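Local coordinates for putative iron binding protein (Bordetella pertussis Tohama I, PDB 1Y9U) that binds ferric iron through tyrosine side chains and probably serves as the periplasmic solute-binding component of a bacterial iron uptake system, at residues N197-G202 with Q272-Y277; L104-L109 with V222-F227. All coordinates share one frame; numbering follows the deposited sequence.

How the interactions relate
From the N terminus, the first of the four segments is 104-109 of interaction 2, in strand 100-112; the chain then reaches 197-202 of interaction 1 before it returns at 222-227 to close interaction 2. It continues to 272-277, which closes interaction 1, so the two loops cross rather than nest. Interaction 2 pairs the long strand 100-112 with strand 220-223, and interaction 1 sets the start of helix 198-206 against the end of helix 264-273. They also meet directly: Y277 O lies 2.8 Å from L104 N and N197 OD1 lies 2.9 Å from R107 NH1, both probable hydrogen bonds. Interaction 1 holds two of the iron-binding tyrosines, and R107 of interaction 2 lies beside Y143.

Interaction 1 (N197-G202 with Q272-Y277); sequences NAYYVG and QANYEY
Y199 CG sits between its backbone N and carbonyl carbon (chi1 66°) in the conformer described, which turns the ring toward the N274 side chain, whose CG stands opposite its own backbone N (chi1 -171°). N274 ND2 lies over one face of the Y199 ring, displaced toward the rim and 3.5 Å from Y199 CD1, with the amide and ring planes 47° apart. N274 ND2 also donates a nearly straight 2.9 Å bond to E276 OE2, which it meets from above the carboxylate plane. N274 OD1 is taken by H203, so the amide is gripped at both ends. E276 CG lies alongside the Y199 ring, 4.0 Å from Y199 CD2, while its carboxylate goes on to S103, R14 and R105. In the same modelled conformer Y199 CA makes a CH...O contact with Y275 O. The Y275 ring lies against the helix backbone at G202, its CD1 3.6 Å from G202 C and the G202 carbonyl oxygen above the ring centre. Y275, with positive phi, is the C' residue of a Schellman motif that ends helix 264-273, so this helix end packs on helix 198-206 through the same residue. Y199 and Y200 are iron ligands in this protein, as is Y143, whose hydroxyl is hydrogen-bonded to that of Y200 and weakly to that of Y199; no iron is bound here. In this conformer the Y199 ring packs on an amide anchored by a carboxylate, while Y199 OH lies beside Y143 OH, which is consistent with second-shell positioning of an iron ligand.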
loop_
_atom_site.group_PDB
_atom_site.type_symbol
_atom_site.label_atom_id
_atom_site.label_comp_id
_atom_site.label_asym_id
_atom_site.label_seq_id
_atom_site.Cartn_x
_atom_site.Cartn_y
_atom_site.Cartn_z
ATOM N N ASN A 197 8.215 2.001 -3.375
ATOM C CA ASN A 197 7.500 1.966 -2.116
ATOM C C ASN A 197 8.460 1.881 -0.911
ATOM O O ASN A 197 9.471 1.176 -0.940
ATOM C CB ASN A 197 6.504 0.847 -2.083
ATOM C CG ASN A 197 5.260 1.152 -2.867
ATOM O OD1 ASN A 197 5.062 2.248 -3.294
ATOM N ND2 ASN A 197 4.421 0.147 -3.070
ATOM N N ALA A 198 8.119 2.583 0.166
ATOM C CA ALA A 198 8.988 2.705 1.327
ATOM C C ALA A 198 9.265 1.381 2.017
ATOM O O ALA A 198 10.345 1.134 2.521
ATOM C CB ALA A 198 8.351 3.657 2.305
ATOM N N TYR A 199 8.234 0.520 2.249
ATOM C CA TYR A 199 8.465 -0.923 2.868
ATOM C C TYR A 199 9.630 -1.725 2.212
ATOM O O TYR A 199 10.334 -2.521 2.877
ATOM C CB TYR A 199 7.167 -1.862 2.976
ATOM C CG TYR A 199 6.521 -2.307 1.625
ATOM C CD1 TYR A 199 7.073 -3.351 0.928
ATOM C CD2 TYR A 199 5.395 -1.715 1.099
ATOM C CE1 TYR A 199 6.550 -3.786 -0.259
ATOM C CE2 TYR A 199 4.885 -2.157 -0.162
ATOM C CZ TYR A 199 5.466 -3.191 -0.766
ATOM O OH TYR A 199 4.897 -3.541 -1.970
ATOM N N TYR A 200 9.859 -1.551 0.923
ATOM C CA TYR A 200 10.978 -2.295 0.373
ATOM C C TYR A 200 12.315 -1.832 0.969
ATOM O O TYR A 200 13.258 -2.623 1.080
ATOM C CB TYR A 200 11.080 -2.185 -1.125
ATOM C CG TYR A 200 9.933 -2.824 -1.864
ATOM C CD1 TYR A 200 9.036 -2.059 -2.616
ATOM C CD2 TYR A 200 9.732 -4.193 -1.828
ATOM C CE1 TYR A 200 8.000 -2.641 -3.295
ATOM C CE2 TYR A 200 8.703 -4.778 -2.518
ATOM C CZ TYR A 200 7.846 -3.994 -3.257
ATOM O OH TYR A 200 6.811 -4.594 -3.933
ATOM N N VAL A 201 12.395 -0.565 1.368
ATOM C CA VAL A 201 13.581 -0.029 2.022
ATOM C C VAL A 201 13.650 -0.598 3.447
ATOM O O VAL A 201 14.740 -0.876 3.942
ATOM C CB VAL A 201 13.594 1.510 2.015
ATOM C CG1 VAL A 201 14.900 2.032 2.634
ATOM C CG2 VAL A 201 13.392 2.039 0.610
ATOM N N GLY A 202 12.504 -0.798 4.106
ATOM C CA GLY A 202 12.456 -1.546 5.352
ATOM C C GLY A 202 13.078 -2.924 5.183
ATOM O O GLY A 202 13.901 -3.342 6.002
ATOM N N GLN A 272 4.914 -4.339 11.138
ATOM C CA GLN A 272 6.303 -4.808 11.154
ATOM C C GLN A 272 6.512 -5.956 10.157
ATOM O O GLN A 272 7.568 -6.031 9.512
ATOM C CB GLN A 272 6.733 -5.216 12.573
ATOM C CG GLN A 272 8.183 -5.770 12.734
ATOM C CD GLN A 272 9.248 -4.686 13.000
ATOM O OE1 GLN A 272 10.419 -4.841 12.607
ATOM N NE2 GLN A 272 8.859 -3.615 13.689
ATOM N N ALA A 273 5.504 -6.812 9.969
ATOM C CA ALA A 273 5.677 -8.012 9.168
ATOM C C ALA A 273 6.139 -7.727 7.742
ATOM O O ALA A 273 6.973 -8.476 7.253
ATOM C CB ALA A 273 4.415 -8.838 9.145
ATOM N N ASN A 274 5.585 -6.702 7.067
ATOM C CA ASN A 274 6.039 -6.334 5.716
ATOM C C ASN A 274 6.645 -4.933 5.721
ATOM O O ASN A 274 6.731 -4.332 4.672
ATOM C CB ASN A 274 4.915 -6.403 4.646
ATOM C CG ASN A 274 5.427 -6.239 3.206
ATOM O OD1 ASN A 274 6.437 -6.831 2.835
ATOM N ND2 ASN A 274 4.723 -5.425 2.396
ATOM N N TYR A 275 7.065 -4.432 6.886
ATOM C CA TYR A 275 7.690 -3.117 7.058
ATOM C C TYR A 275 6.818 -1.976 6.546
ATOM O O TYR A 275 7.317 -0.992 6.043
ATOM C CB TYR A 275 9.076 -3.077 6.416
ATOM C CG TYR A 275 10.029 -4.028 7.088
ATOM C CD1 TYR A 275 10.511 -5.161 6.442
ATOM C CD2 TYR A 275 10.461 -3.790 8.384
ATOM C CE1 TYR A 275 11.388 -6.023 7.077
ATOM C CE2 TYR A 275 11.308 -4.651 9.013
ATOM C CZ TYR A 275 11.779 -5.747 8.368
ATOM O OH TYR A 275 12.650 -6.575 9.041
ATOM N N GLU A 276 5.510 -2.150 6.666
ATOM C CA GLU A 276 4.539 -1.153 6.298
ATOM C C GLU A 276 4.301 -0.211 7.477
ATOM O O GLU A 276 4.926 -0.342 8.544
ATOM C CB GLU A 276 3.247 -1.834 5.838
ATOM C CG GLU A 276 3.422 -2.539 4.504
ATOM C CD GLU A 276 2.296 -3.463 4.148
ATOM O OE1 GLU A 276 1.418 -3.744 5.001
ATOM O OE2 GLU A 276 2.334 -3.994 3.026
ATOM N N TYR A 277 3.469 0.801 7.241
ATOM C CA TYR A 277 3.180 1.802 8.261
ATOM C C TYR A 277 1.819 1.473 8.857
ATOM O O TYR A 277 0.859 1.295 8.128
ATOM C CB TYR A 277 3.215 3.206 7.632
ATOM C CG TYR A 277 3.505 4.329 8.624
ATOM C CD1 TYR A 277 4.791 4.852 8.773
ATOM C CD2 TYR A 277 2.494 4.855 9.420
ATOM C CE1 TYR A 277 5.052 5.871 9.658
ATOM C CE2 TYR A 277 2.762 5.863 10.340
ATOM C CZ TYR A 277 4.036 6.369 10.440
ATOM O OH TYR A 277 4.304 7.380 11.353
#

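Interaction 2 (L104-L109 with V222-F227); sequences LRDRVL and VVRPTF
L109 and V223 form the bridge pair, antiparallel and hydrogen-bonded, with L109 N to V223 O at 2.9 Å and V223 N to L109 O at 3.0 Å; the segments otherwise run nearly at right angles, and 222-227 leaves the strand at R224. P225 turns its ring onto 104-109: P225 CD sits 3.6 Å from V108 CA, and P225 CG touches L109 CB. The two branches of V108 go to different partners. V108 CG2 meets V222 CG1 at 3.8 Å, whereas V108 CG1 runs beside the aliphatic part of R224, 3.7 Å from R224 CG. The arginine chain, extended from CG to NE, carries its head past V108 to D106. There R224 NE donates to D106 OD2 at 2.8 Å in a salt bridge bent to 143°, the acceptor near the guanidinium plane and the carboxylate turned 43° from it. D106 CG lies between the backbone N and carbonyl carbon (chi1 52°), which presents OD2 to R224. A water joins the other ends of the pair, donating to D106 OD1 and accepting from R224 NH2, while R224 NH1 is bonded to the carbonyl oxygen of G293. R107 points to the other side of the strand, where D179, N197 and N144 hold its guanidinium near Y143 of the iron site. The buried D106 charge is therefore met by a direct and a water-mediated link to one arginine, which probably stabilises its ionised form; R224 reaches back along 104-109, so the salt bridge joins the segments where their backbones have already diverged.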
loop_
_atom_site.group_PDB
_atom_site.type_symbol
_atom_site.label_atom_id
_atom_site.label_comp_id
_atom_site.label_asym_id
_atom_site.label_seq_id
_atom_site.Cartn_x
_atom_site.Cartn_y
_atom_site.Cartn_z
ATOM N N LEU A 104 -0.542 1.168 5.745
ATOM C CA LEU A 104 -0.286 2.146 4.692
ATOM C C LEU A 104 0.963 1.765 3.923
ATOM O O LEU A 104 1.975 1.381 4.522
ATOM C CB LEU A 104 -0.108 3.556 5.252
ATOM C CG LEU A 104 -1.161 3.996 6.267
ATOM C CD1 LEU A 104 -0.867 5.413 6.733
ATOM C CD2 LEU A 104 -2.567 3.884 5.706
ATOM N N ARG A 105 0.893 1.933 2.605
ATOM C CA ARG A 105 1.959 1.607 1.653
ATOM C C ARG A 105 2.278 2.866 0.863
ATOM O O ARG A 105 1.709 3.110 -0.194
ATOM C CB ARG A 105 1.451 0.490 0.765
ATOM C CG ARG A 105 1.291 -0.820 1.550
ATOM C CD ARG A 105 0.395 -1.825 0.899
ATOM N NE ARG A 105 0.813 -2.206 -0.441
ATOM C CZ ARG A 105 1.596 -3.236 -0.743
ATOM N NH1 ARG A 105 2.103 -4.043 0.171
ATOM N NH2 ARG A 105 1.872 -3.466 -2.007
ATOM N N ASP A 106 3.190 3.656 1.409
ATOM C CA ASP A 106 3.578 4.933 0.853
ATOM C C ASP A 106 4.563 4.791 -0.272
ATOM O O ASP A 106 5.510 3.989 -0.204
ATOM C CB ASP A 106 4.085 5.925 1.912
ATOM C CG ASP A 106 5.169 5.395 2.819
ATOM O OD1 ASP A 106 5.078 4.255 3.315
ATOM O OD2 ASP A 106 6.099 6.126 3.146
ATOM N N ARG A 107 4.323 5.576 -1.311
ATOM C CA ARG A 107 5.165 5.558 -2.490
ATOM C C ARG A 107 6.059 6.787 -2.435
ATOM O O ARG A 107 5.580 7.908 -2.429
ATOM C CB ARG A 107 4.329 5.495 -3.762
ATOM C CG ARG A 107 5.136 5.168 -4.997
ATOM C CD ARG A 107 4.330 4.391 -6.058
ATOM N NE ARG A 107 5.108 3.874 -7.184
ATOM C CZ ARG A 107 5.887 2.802 -7.108
ATOM N NH1 ARG A 107 6.040 2.150 -5.970
ATOM N NH2 ARG A 107 6.520 2.380 -8.186
ATOM N N VAL A 108 7.361 6.540 -2.299
ATOM C CA VAL A 108 8.324 7.560 -1.926
ATOM C C VAL A 108 9.430 7.691 -2.974
ATOM O O VAL A 108 9.414 7.034 -4.003
ATOM C CB VAL A 108 8.889 7.251 -0.515
ATOM C CG1 VAL A 108 7.748 7.110 0.524
ATOM C CG2 VAL A 108 9.734 5.992 -0.513
ATOM N N LEU A 109 10.400 8.557 -2.692
ATOM C CA LEU A 109 11.547 8.766 -3.548
ATOM C C LEU A 109 12.762 8.110 -2.915
ATOM O O LEU A 109 13.141 8.441 -1.797
ATOM C CB LEU A 109 11.806 10.257 -3.729
ATOM C CG LEU A 109 12.715 10.636 -4.901
ATOM C CD1 LEU A 109 12.029 10.413 -6.262
ATOM C CD2 LEU A 109 13.198 12.069 -4.775
ATOM N N VAL A 222 15.556 7.585 1.980
ATOM C CA VAL A 222 14.182 7.870 1.604
ATOM C C VAL A 222 13.871 9.350 1.808
ATOM O O VAL A 222 14.158 9.934 2.861
ATOM C CB VAL A 222 13.203 7.010 2.432
ATOM C CG1 VAL A 222 11.776 7.514 2.333
ATOM C CG2 VAL A 222 13.280 5.565 1.995
ATOM N N VAL A 223 13.263 9.941 0.792
ATOM C CA VAL A 223 12.589 11.228 0.921
ATOM C C VAL A 223 11.137 10.965 0.536
ATOM O O VAL A 223 10.874 10.421 -0.535
ATOM C CB VAL A 223 13.226 12.310 0.018
ATOM C CG1 VAL A 223 12.413 13.583 0.038
ATOM C CG2 VAL A 223 14.635 12.590 0.476
ATOM N N ARG A 224 10.205 11.330 1.411
ATOM C CA ARG A 224 8.784 11.154 1.133
ATOM C C ARG A 224 8.241 12.385 0.424
ATOM O O ARG A 224 8.132 13.449 1.053
ATOM C CB ARG A 224 7.995 10.942 2.423
ATOM C CG ARG A 224 8.360 9.669 3.190
ATOM C CD ARG A 224 7.190 9.163 3.939
ATOM N NE ARG A 224 7.365 7.984 4.764
ATOM C CZ ARG A 224 7.674 7.994 6.057
ATOM N NH1 ARG A 224 8.035 9.106 6.670
ATOM N NH2 ARG A 224 7.665 6.862 6.751
ATOM N N PRO A 225 7.890 12.280 -0.854
ATOM C CA PRO A 225 7.307 13.438 -1.538
ATOM C C PRO A 225 5.911 13.736 -1.048
ATOM O O PRO A 225 5.240 12.880 -0.467
ATOM C CB PRO A 225 7.264 13.014 -3.009
ATOM C CG PRO A 225 8.135 11.794 -3.099
ATOM C CD PRO A 225 7.993 11.123 -1.760
ATOM N N THR A 226 5.466 14.965 -1.305
ATOM C CA THR A 226 4.082 15.334 -1.083
ATOM C C THR A 226 3.477 15.897 -2.345
ATOM O O THR A 226 4.177 16.303 -3.276
ATOM C CB THR A 226 3.971 16.363 0.030
ATOM O OG1 THR A 226 4.731 17.538 -0.320
ATOM C CG2 THR A 226 4.542 15.823 1.355
ATOM N N PHE A 227 2.159 15.897 -2.369
ATOM C CA PHE A 227 1.427 16.660 -3.373
ATOM C C PHE A 227 1.495 18.178 -3.075
ATOM O O PHE A 227 1.290 18.601 -1.957
ATOM C CB PHE A 227 0.005 16.117 -3.482
ATOM C CG PHE A 227 -0.078 14.818 -4.232
ATOM C CD1 PHE A 227 -0.361 13.619 -3.581
ATOM C CD2 PHE A 227 0.111 14.794 -5.595
ATOM C CE1 PHE A 227 -0.439 12.442 -4.298
ATOM C CE2 PHE A 227 0.022 13.611 -6.306
ATOM C CZ PHE A 227 -0.236 12.442 -5.658
HETATM O O HOH W 1 6.921 4.398 5.614
#